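Local coordinates for cytolethal distending toxin subunit A (Haemophilus ducreyi, PDB 1SR4), which forms, together with CdtC, the lectin-like part of a tripartite bacterial genotoxin and probably serves to deliver the DNase I-like subunit CdtB into host cells, at residues F60-L71 and D190-V199; V121-I129 and Y173-C181. All coordinates share one frame; numbering follows the deposited sequence.

Interaction 1: residues F60-L71 and D190-V199; sequences FMTLMGQNGALL and DQTWYLAPPV
The amide of Gln66 is gripped at both ends. Its OE1 accepts the hydroxyl of Tyr194, OH to OE1 2.7 Å, on a lone pair in the carbonyl plane, with amide and ring nearly perpendicular (84°). Asp190 OD2 accepts Gln66 NE2 on its syn lone pair at 2.8 Å, its carboxylate turned 88° from the amide; Gly151 O of CdtC takes a further bond from NE2. Asp190 OD1 accepts the backbone N of Thr192, an Asx turn, and also takes Thr192 OG1 from the same face of the carboxylate.

In this beta-trefoil of the ricin-B type, strands 62-65 and 193-196, far apart in sequence, pair antiparallel, consistent with the closing of a trefoil. Met64 and Tyr194 form a hydrogen-bonded pair, as do Thr62 and Ala196. On the face shared by Met64 and Tyr194, a first torsion that sets Met64 CG anti to the backbone N (chi1 179°) carries SD to the edge of the Tyr194 ring, 3.9 Å from CD2, a Met-aromatic contact. On the other face, Leu63 and Leu195 lie side by side, CD2 to CD2 3.8 Å, and Met61 CE packs against the same Leu195 methyl. Past the end of strand 193-196, Pro197 O accepts Thr62 OG1 at 2.9 Å, the hydroxyl standing above the carbonyl plane.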
loop_
_atom_site.group_PDB
_atom_site.type_symbol
_atom_site.label_atom_id
_atom_site.label_comp_id
_atom_site.label_asym_id
_atom_site.label_seq_id
_atom_site.Cartn_x
_atom_site.Cartn_y
_atom_site.Cartn_z
ATOM N N PHE A 60 -12.613 -5.520 -2.918
ATOM C CA PHE A 60 -12.458 -5.757 -4.340
ATOM C C PHE A 60 -11.570 -4.759 -5.047
ATOM O O PHE A 60 -11.281 -3.692 -4.536
ATOM C CB PHE A 60 -13.845 -5.799 -4.981
ATOM C CG PHE A 60 -14.716 -6.845 -4.383
ATOM C CD1 PHE A 60 -14.624 -8.166 -4.810
ATOM C CD2 PHE A 60 -15.549 -6.539 -3.318
ATOM C CE1 PHE A 60 -15.350 -9.163 -4.175
ATOM C CE2 PHE A 60 -16.287 -7.543 -2.674
ATOM C CZ PHE A 60 -16.184 -8.849 -3.104
ATOM N N MET A 61 -11.149 -5.127 -6.243
ATOM C CA MET A 61 -10.280 -4.281 -7.036
ATOM C C MET A 61 -10.384 -4.693 -8.494
ATOM O O MET A 61 -11.145 -5.610 -8.836
ATOM C CB MET A 61 -8.840 -4.452 -6.541
ATOM C CG MET A 61 -8.397 -5.914 -6.342
ATOM S SD MET A 61 -7.985 -6.817 -7.857
ATOM C CE MET A 61 -6.310 -6.208 -8.112
ATOM N N THR A 62 -9.648 -4.000 -9.357
ATOM C CA THR A 62 -9.592 -4.393 -10.755
ATOM C C THR A 62 -8.122 -4.502 -11.157
ATOM O O THR A 62 -7.237 -3.925 -10.514
ATOM C CB THR A 62 -10.240 -3.372 -11.717
ATOM O OG1 THR A 62 -9.662 -2.080 -11.492
ATOM C CG2 THR A 62 -11.760 -3.317 -11.532
ATOM N N LEU A 63 -7.873 -5.277 -12.203
ATOM C CA LEU A 63 -6.538 -5.436 -12.761
ATOM C C LEU A 63 -6.686 -4.595 -14.022
ATOM O O LEU A 63 -7.464 -4.942 -14.925
ATOM C CB LEU A 63 -6.274 -6.907 -13.103
ATOM C CG LEU A 63 -6.200 -7.777 -11.840
ATOM C CD1 LEU A 63 -6.138 -9.264 -12.188
ATOM C CD2 LEU A 63 -4.975 -7.344 -11.040
ATOM N N MET A 64 -5.973 -3.475 -14.065
ATOM C CA MET A 64 -6.079 -2.549 -15.188
ATOM C C MET A 64 -4.835 -2.522 -16.060
ATOM O O MET A 64 -3.726 -2.373 -15.552
ATOM C CB MET A 64 -6.347 -1.129 -14.646
ATOM C CG MET A 64 -6.448 -0.054 -15.739
ATOM S SD MET A 64 -6.453 1.669 -15.118
ATOM C CE MET A 64 -8.008 1.792 -14.219
ATOM N N GLY A 65 -5.017 -2.658 -17.371
ATOM C CA GLY A 65 -3.881 -2.609 -18.273
ATOM C C GLY A 65 -3.496 -1.159 -18.500
ATOM O O GLY A 65 -4.208 -0.238 -18.078
ATOM N N GLN A 66 -2.380 -0.940 -19.186
ATOM C CA GLN A 66 -1.895 0.420 -19.405
ATOM C C GLN A 66 -2.807 1.259 -20.291
ATOM O O GLN A 66 -2.678 2.492 -20.350
ATOM C CB GLN A 66 -0.491 0.368 -19.989
ATOM C CG GLN A 66 0.505 -0.285 -19.044
ATOM C CD GLN A 66 1.825 0.420 -19.085
ATOM O OE1 GLN A 66 2.028 1.411 -18.384
ATOM N NE2 GLN A 66 2.729 -0.064 -19.930
ATOM N N ASN A 67 -3.740 0.581 -20.955
ATOM C CA ASN A 67 -4.693 1.225 -21.854
ATOM C C ASN A 67 -6.038 1.417 -21.139
ATOM O O ASN A 67 -7.029 1.828 -21.754
ATOM C CB ASN A 67 -4.875 0.365 -23.114
ATOM C CG ASN A 67 -5.461 -1.002 -22.804
ATOM O OD1 ASN A 67 -5.585 -1.391 -21.636
ATOM N ND2 ASN A 67 -5.806 -1.751 -23.853
ATOM N N GLY A 68 -6.048 1.129 -19.834
ATOM C CA GLY A 68 -7.249 1.294 -19.021
ATOM C C GLY A 68 -8.210 0.114 -19.043
ATOM O O GLY A 68 -9.216 0.111 -18.317
ATOM N N ALA A 69 -7.914 -0.889 -19.870
ATOM C CA ALA A 69 -8.780 -2.053 -19.987
ATOM C C ALA A 69 -8.665 -2.891 -18.724
ATOM O O ALA A 69 -7.566 -3.098 -18.204
ATOM C CB ALA A 69 -8.401 -2.876 -21.234
ATOM N N LEU A 70 -9.805 -3.381 -18.245
ATOM C CA LEU A 70 -9.875 -4.160 -17.005
ATOM C C LEU A 70 -10.071 -5.663 -17.280
ATOM O O LEU A 70 -10.918 -6.040 -18.091
ATOM C CB LEU A 70 -11.049 -3.633 -16.169
ATOM C CG LEU A 70 -11.172 -2.106 -16.056
ATOM C CD1 LEU A 70 -12.571 -1.728 -15.510
ATOM C CD2 LEU A 70 -10.071 -1.575 -15.168
ATOM N N LEU A 71 -9.276 -6.517 -16.629
ATOM C CA LEU A 71 -9.432 -7.954 -16.816
ATOM C C LEU A 71 -10.864 -8.282 -16.385
ATOM O O LEU A 71 -11.278 -7.947 -15.274
ATOM C CB LEU A 71 -8.464 -8.732 -15.934
ATOM C CG LEU A 71 -8.583 -10.250 -16.174
ATOM C CD1 LEU A 71 -8.056 -10.620 -17.598
ATOM C CD2 LEU A 71 -7.791 -10.998 -15.107
ATOM N N ASP A 190 1.904 -5.974 -24.233
ATOM C CA ASP A 190 2.313 -5.358 -22.969
ATOM C C ASP A 190 2.014 -6.368 -21.867
ATOM O O ASP A 190 1.071 -7.163 -21.988
ATOM C CB ASP A 190 1.498 -4.086 -22.758
ATOM C CG ASP A 190 2.094 -3.145 -21.715
ATOM O OD1 ASP A 190 2.634 -3.580 -20.673
ATOM O OD2 ASP A 190 1.977 -1.928 -21.927
ATOM N N GLN A 191 2.822 -6.369 -20.811
ATOM C CA GLN A 191 2.589 -7.303 -19.723
ATOM C C GLN A 191 2.468 -6.579 -18.391
ATOM O O GLN A 191 2.498 -7.219 -17.335
ATOM C CB GLN A 191 3.713 -8.351 -19.641
ATOM C CG GLN A 191 3.853 -9.225 -20.883
ATOM C CD GLN A 191 4.920 -10.299 -20.723
ATOM O OE1 GLN A 191 5.971 -10.058 -20.118
ATOM N NE2 GLN A 191 4.663 -11.487 -21.277
ATOM N N THR A 192 2.330 -5.254 -18.415
ATOM C CA THR A 192 2.208 -4.545 -17.140
ATOM C C THR A 192 0.755 -4.224 -16.820
ATOM O O THR A 192 -0.017 -3.791 -17.682
ATOM C CB THR A 192 3.060 -3.234 -17.092
ATOM O OG1 THR A 192 2.825 -2.457 -18.255
ATOM C CG2 THR A 192 4.543 -3.556 -17.048
ATOM N N TRP A 193 0.409 -4.449 -15.556
ATOM C CA TRP A 193 -0.930 -4.234 -15.024
ATOM C C TRP A 193 -0.874 -3.377 -13.777
ATOM O O TRP A 193 0.149 -3.366 -13.086
ATOM C CB TRP A 193 -1.539 -5.577 -14.626
ATOM C CG TRP A 193 -1.800 -6.499 -15.780
ATOM C CD1 TRP A 193 -0.924 -7.387 -16.363
ATOM C CD2 TRP A 193 -3.028 -6.605 -16.501
ATOM N NE1 TRP A 193 -1.552 -8.041 -17.411
ATOM C CE2 TRP A 193 -2.842 -7.574 -17.513
ATOM C CE3 TRP A 193 -4.274 -5.970 -16.388
ATOM C CZ2 TRP A 193 -3.863 -7.924 -18.413
ATOM C CZ3 TRP A 193 -5.289 -6.321 -17.283
ATOM C CH2 TRP A 193 -5.070 -7.289 -18.280
ATOM N N TYR A 194 -1.959 -2.659 -13.486
ATOM C CA TYR A 194 -2.006 -1.867 -12.256
ATOM C C TYR A 194 -3.034 -2.484 -11.314
ATOM O O TYR A 194 -4.085 -2.981 -11.749
ATOM C CB TYR A 194 -2.424 -0.410 -12.512
ATOM C CG TYR A 194 -1.815 0.244 -13.741
ATOM C CD1 TYR A 194 -0.431 0.258 -13.951
ATOM C CD2 TYR A 194 -2.630 0.882 -14.684
ATOM C CE1 TYR A 194 0.127 0.913 -15.091
ATOM C CE2 TYR A 194 -2.089 1.522 -15.813
ATOM C CZ TYR A 194 -0.718 1.535 -16.006
ATOM O OH TYR A 194 -0.206 2.179 -17.117
ATOM N N LEU A 195 -2.726 -2.454 -10.020
ATOM C CA LEU A 195 -3.640 -2.948 -8.998
ATOM C C LEU A 195 -4.472 -1.690 -8.760
ATOM O O LEU A 195 -3.989 -0.726 -8.166
ATOM C CB LEU A 195 -2.829 -3.368 -7.759
ATOM C CG LEU A 195 -1.857 -4.519 -8.123
ATOM C CD1 LEU A 195 -0.876 -4.815 -7.013
ATOM C CD2 LEU A 195 -2.680 -5.744 -8.455
ATOM N N ALA A 196 -5.719 -1.705 -9.227
ATOM C CA ALA A 196 -6.576 -0.518 -9.183
ATOM C C ALA A 196 -7.878 -0.639 -8.400
ATOM O O ALA A 196 -8.302 -1.741 -8.042
ATOM C CB ALA A 196 -6.894 -0.082 -10.670
ATOM N N PRO A 197 -8.542 0.504 -8.132
ATOM C CA PRO A 197 -9.807 0.458 -7.387
ATOM C C PRO A 197 -10.837 -0.284 -8.229
ATOM O O PRO A 197 -10.762 -0.289 -9.458
ATOM C CB PRO A 197 -10.191 1.941 -7.230
ATOM C CG PRO A 197 -8.858 2.679 -7.357
ATOM C CD PRO A 197 -8.179 1.893 -8.461
ATOM N N PRO A 198 -11.813 -0.920 -7.576
ATOM C CA PRO A 198 -12.858 -1.662 -8.281
ATOM C C PRO A 198 -13.776 -0.672 -8.979
ATOM O O PRO A 198 -13.772 0.516 -8.632
ATOM C CB PRO A 198 -13.581 -2.387 -7.148
ATOM C CG PRO A 198 -13.545 -1.344 -6.029
ATOM C CD PRO A 198 -12.087 -0.845 -6.124
ATOM N N VAL A 199 -14.544 -1.126 -9.967
ATOM C CA VAL A 199 -15.492 -0.215 -10.585
ATOM C C VAL A 199 -16.778 -0.372 -9.775
ATOM O O VAL A 199 -17.601 -1.254 -10.029
ATOM C CB VAL A 199 -15.727 -0.493 -12.089
ATOM C CG1 VAL A 199 -14.653 0.239 -12.908
ATOM C CG2 VAL A 199 -15.680 -1.970 -12.387
#

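Interaction 2: residues V121-I129 and Y173-C181; sequences VEAYGNGLI and YSTVTLSVC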
loop_
_atom_site.group_PDB
_atom_site.type_symbol
_atom_site.label_atom_id
_atom_site.label_comp_id
_atom_site.label_asym_id
_atom_site.label_seq_id
_atom_site.Cartn_x
_atom_site.Cartn_y
_atom_site.Cartn_z
ATOM N N VAL A 121 -9.972 -16.847 -11.357
ATOM C CA VAL A 121 -9.191 -16.661 -12.574
ATOM C C VAL A 121 -8.346 -17.918 -12.657
ATOM O O VAL A 121 -7.800 -18.361 -11.641
ATOM C CB VAL A 121 -8.246 -15.429 -12.490
ATOM C CG1 VAL A 121 -7.217 -15.490 -13.614
ATOM C CG2 VAL A 121 -9.070 -14.102 -12.590
ATOM N N GLU A 122 -8.229 -18.490 -13.853
ATOM C CA GLU A 122 -7.451 -19.724 -14.029
ATOM C C GLU A 122 -6.665 -19.741 -15.349
ATOM O O GLU A 122 -7.219 -19.451 -16.413
ATOM C CB GLU A 122 -8.396 -20.930 -13.999
ATOM C CG GLU A 122 -7.666 -22.268 -13.971
ATOM C CD GLU A 122 -8.595 -23.455 -13.820
ATOM O OE1 GLU A 122 -9.562 -23.379 -13.023
ATOM O OE2 GLU A 122 -8.338 -24.482 -14.494
ATOM N N ALA A 123 -5.376 -20.069 -15.284
ATOM C CA ALA A 123 -4.562 -20.142 -16.488
ATOM C C ALA A 123 -5.005 -21.399 -17.230
ATOM O O ALA A 123 -5.095 -22.482 -16.635
ATOM C CB ALA A 123 -3.077 -20.250 -16.130
ATOM N N TYR A 124 -5.276 -21.252 -18.523
ATOM C CA TYR A 124 -5.715 -22.372 -19.356
ATOM C C TYR A 124 -5.284 -22.147 -20.805
ATOM O O TYR A 124 -5.552 -21.082 -21.383
ATOM C CB TYR A 124 -7.234 -22.522 -19.293
ATOM C CG TYR A 124 -7.741 -23.526 -20.299
ATOM C CD1 TYR A 124 -7.618 -24.895 -20.063
ATOM C CD2 TYR A 124 -8.233 -23.108 -21.534
ATOM C CE1 TYR A 124 -7.963 -25.824 -21.037
ATOM C CE2 TYR A 124 -8.583 -24.019 -22.516
ATOM C CZ TYR A 124 -8.442 -25.380 -22.263
ATOM O OH TYR A 124 -8.756 -26.298 -23.238
ATOM N N GLY A 125 -4.617 -23.144 -21.396
ATOM C CA GLY A 125 -4.158 -23.002 -22.766
ATOM C C GLY A 125 -3.305 -21.745 -22.889
ATOM O O GLY A 125 -2.389 -21.543 -22.087
ATOM N N ASN A 126 -3.586 -20.907 -23.887
ATOM C CA ASN A 126 -2.828 -19.672 -24.074
ATOM C C ASN A 126 -3.535 -18.433 -23.533
ATOM O O ASN A 126 -3.327 -17.341 -24.049
ATOM C CB ASN A 126 -2.527 -19.428 -25.552
ATOM C CG ASN A 126 -1.650 -20.506 -26.157
ATOM O OD1 ASN A 126 -0.813 -21.093 -25.478
ATOM N ND2 ASN A 126 -1.838 -20.763 -27.442
ATOM N N GLY A 127 -4.364 -18.592 -22.506
ATOM C CA GLY A 127 -5.065 -17.442 -21.949
ATOM C C GLY A 127 -5.569 -17.672 -20.538
ATOM O O GLY A 127 -5.015 -18.470 -19.794
ATOM N N LEU A 128 -6.633 -16.974 -20.169
ATOM C CA LEU A 128 -7.201 -17.117 -18.841
ATOM C C LEU A 128 -8.687 -17.399 -18.971
ATOM O O LEU A 128 -9.317 -16.930 -19.898
ATOM C CB LEU A 128 -7.024 -15.816 -18.039
ATOM C CG LEU A 128 -5.618 -15.281 -17.737
ATOM C CD1 LEU A 128 -5.750 -13.903 -17.067
ATOM C CD2 LEU A 128 -4.853 -16.264 -16.827
ATOM N N ILE A 129 -9.238 -18.164 -18.033
ATOM C CA ILE A 129 -10.673 -18.437 -18.016
ATOM C C ILE A 129 -11.054 -18.224 -16.564
ATOM O O ILE A 129 -10.214 -17.815 -15.769
ATOM C CB ILE A 129 -10.992 -19.909 -18.393
ATOM C CG1 ILE A 129 -10.377 -20.860 -17.359
ATOM C CG2 ILE A 129 -10.506 -20.205 -19.813
ATOM C CD1 ILE A 129 -10.719 -22.342 -17.582
ATOM N N TYR A 173 -11.994 -4.244 -26.819
ATOM C CA TYR A 173 -11.176 -4.970 -25.876
ATOM C C TYR A 173 -9.779 -5.326 -26.305
ATOM O O TYR A 173 -9.437 -5.320 -27.501
ATOM C CB TYR A 173 -11.888 -6.278 -25.576
ATOM C CG TYR A 173 -12.179 -7.038 -26.864
ATOM C CD1 TYR A 173 -11.198 -7.833 -27.477
ATOM C CD2 TYR A 173 -13.421 -6.925 -27.492
ATOM C CE1 TYR A 173 -11.458 -8.499 -28.694
ATOM C CE2 TYR A 173 -13.691 -7.579 -28.701
ATOM C CZ TYR A 173 -12.710 -8.363 -29.293
ATOM O OH TYR A 173 -13.002 -9.026 -30.462
ATOM N N SER A 174 -8.997 -5.695 -25.293
ATOM C CA SER A 174 -7.648 -6.176 -25.488
ATOM C C SER A 174 -7.805 -7.684 -25.352
ATOM O O SER A 174 -8.618 -8.164 -24.553
ATOM C CB SER A 174 -6.709 -5.648 -24.398
ATOM O OG SER A 174 -6.340 -4.303 -24.665
ATOM N N THR A 175 -7.056 -8.429 -26.151
ATOM C CA THR A 175 -7.084 -9.891 -26.107
ATOM C C THR A 175 -6.061 -10.281 -25.059
ATOM O O THR A 175 -4.938 -9.782 -25.069
ATOM C CB THR A 175 -6.693 -10.467 -27.484
ATOM O OG1 THR A 175 -7.573 -9.911 -28.470
ATOM C CG2 THR A 175 -6.803 -11.997 -27.509
ATOM N N VAL A 176 -6.450 -11.170 -24.155
ATOM C CA VAL A 176 -5.578 -11.587 -23.059
ATOM C C VAL A 176 -4.986 -12.977 -23.287
ATOM O O VAL A 176 -5.710 -13.949 -23.459
ATOM C CB VAL A 176 -6.368 -11.569 -21.735
ATOM C CG1 VAL A 176 -5.460 -11.935 -20.571
ATOM C CG2 VAL A 176 -6.991 -10.168 -21.522
ATOM N N THR A 177 -3.665 -13.066 -23.271
ATOM C CA THR A 177 -3.004 -14.338 -23.513
ATOM C C THR A 177 -1.923 -14.569 -22.479
ATOM O O THR A 177 -1.707 -13.736 -21.595
ATOM C CB THR A 177 -2.329 -14.342 -24.907
ATOM O OG1 THR A 177 -1.390 -13.259 -24.980
ATOM C CG2 THR A 177 -3.362 -14.151 -26.026
ATOM N N LEU A 178 -1.247 -15.708 -22.599
ATOM C CA LEU A 178 -0.134 -16.047 -21.726
ATOM C C LEU A 178 1.079 -16.241 -22.636
ATOM O O LEU A 178 0.990 -16.929 -23.653
ATOM C CB LEU A 178 -0.415 -17.342 -20.972
ATOM C CG LEU A 178 -1.464 -17.251 -19.870
ATOM C CD1 LEU A 178 -1.708 -18.627 -19.264
ATOM C CD2 LEU A 178 -0.960 -16.270 -18.804
ATOM N N SER A 179 2.200 -15.610 -22.303
ATOM C CA SER A 179 3.405 -15.782 -23.114
ATOM C C SER A 179 4.654 -15.591 -22.261
ATOM O O SER A 179 4.562 -15.288 -21.067
ATOM C CB SER A 179 3.411 -14.818 -24.316
ATOM O OG SER A 179 3.380 -13.470 -23.890
ATOM N N VAL A 180 5.823 -15.762 -22.865
ATOM C CA VAL A 180 7.064 -15.646 -22.119
ATOM C C VAL A 180 7.131 -14.317 -21.365
ATOM O O VAL A 180 6.789 -13.260 -21.903
ATOM C CB VAL A 180 8.299 -15.815 -23.062
ATOM C CG1 VAL A 180 8.316 -14.713 -24.112
ATOM C CG2 VAL A 180 9.577 -15.809 -22.255
ATOM N N CYS A 181 7.566 -14.376 -20.112
ATOM C CA CYS A 181 7.664 -13.178 -19.285
ATOM C C CYS A 181 8.861 -12.308 -19.616
ATOM O O CYS A 181 9.918 -12.484 -19.030
ATOM C CB CYS A 181 7.757 -13.562 -17.807
ATOM S SG CYS A 181 6.357 -14.553 -17.188
HETATM O O HOH W 1 -7.716 -15.010 -21.865
#
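With chi1 at -72° and an extended second torsion, Leu178 holds CG beside its own backbone N and extends CD1 toward the hairpin formed by strands 121-124 and 127-129. There CD1 meets Ala123 CB at 3.8 Å and comes within 3.4 Å of Gly127 O, so that one methyl bridges both arms of the hairpin. Leu128 and Val176 make the second apolar contact. The first torsion of Val176 sets CG1 anti to its backbone N, and this methyl lies 4.0 Å from Leu128 CD1 where the two side chains meet at a slant. Val163, on strand 162-165, touches Leu128, Val176 and Leu178 alike and joins them in one apolar layer.

The backbones touch where the hairpin turns. Tyr124 to Gly127 form a type II' beta turn, and Asn126 O, within that turn, accepts the backbone N of Leu178 at 3.0 Å. The bond is bent, with an N-H...O angle of 139°, and the donor stands well above the carbonyl plane. Thr177 CA adds a CA-H...O contact to the same oxygen. Asn126 OD1 is hydrogen-bonded elsewhere, to Arg161. Farther along, a water takes the place of direct pairing: it accepts from Leu128 N and donates to Val176 O, each at 2.8 Å.

A beta-trefoil is built from six two-stranded hairpins, and here the tip of one hairpin leans on strand 176-179, whose antiparallel partner is strand 162-165. The directions of the short strands 127-129 and 176-179 differ by 125°, and the two segments do not merge into a continuous sheet. One bent backbone bond is the direct hydrogen bond between the segments, and a water bridges them beside it, which suggests that the mutual orientation rests largely on the fit of the Leu178, Leu128, Val176 and Ala123 methyls.

Interaction 2 is nested within interaction 1 along the chain: 60-71 comes first, then 121-129 and 173-181, and 190-199 last. The two centres lie about 15 Å apart in one lectin-like domain, the centre of interaction 1 about 7 Å and that of interaction 2 about 13 Å from the centre of the chain. They share no sheet, yet side chains connect them, with Asn67 ND2 probably hydrogen-bonded to Ser174 OG and Gln191 NE2 probably to Val180 O. Strand 162-165 touches both: Tyr165 bonds to the segments of interaction 1 and Val163 packs in interaction 2. CdtB and CdtC both reach interaction 1, whereas neither touches the segments of interaction 2, which lies within CdtA alone.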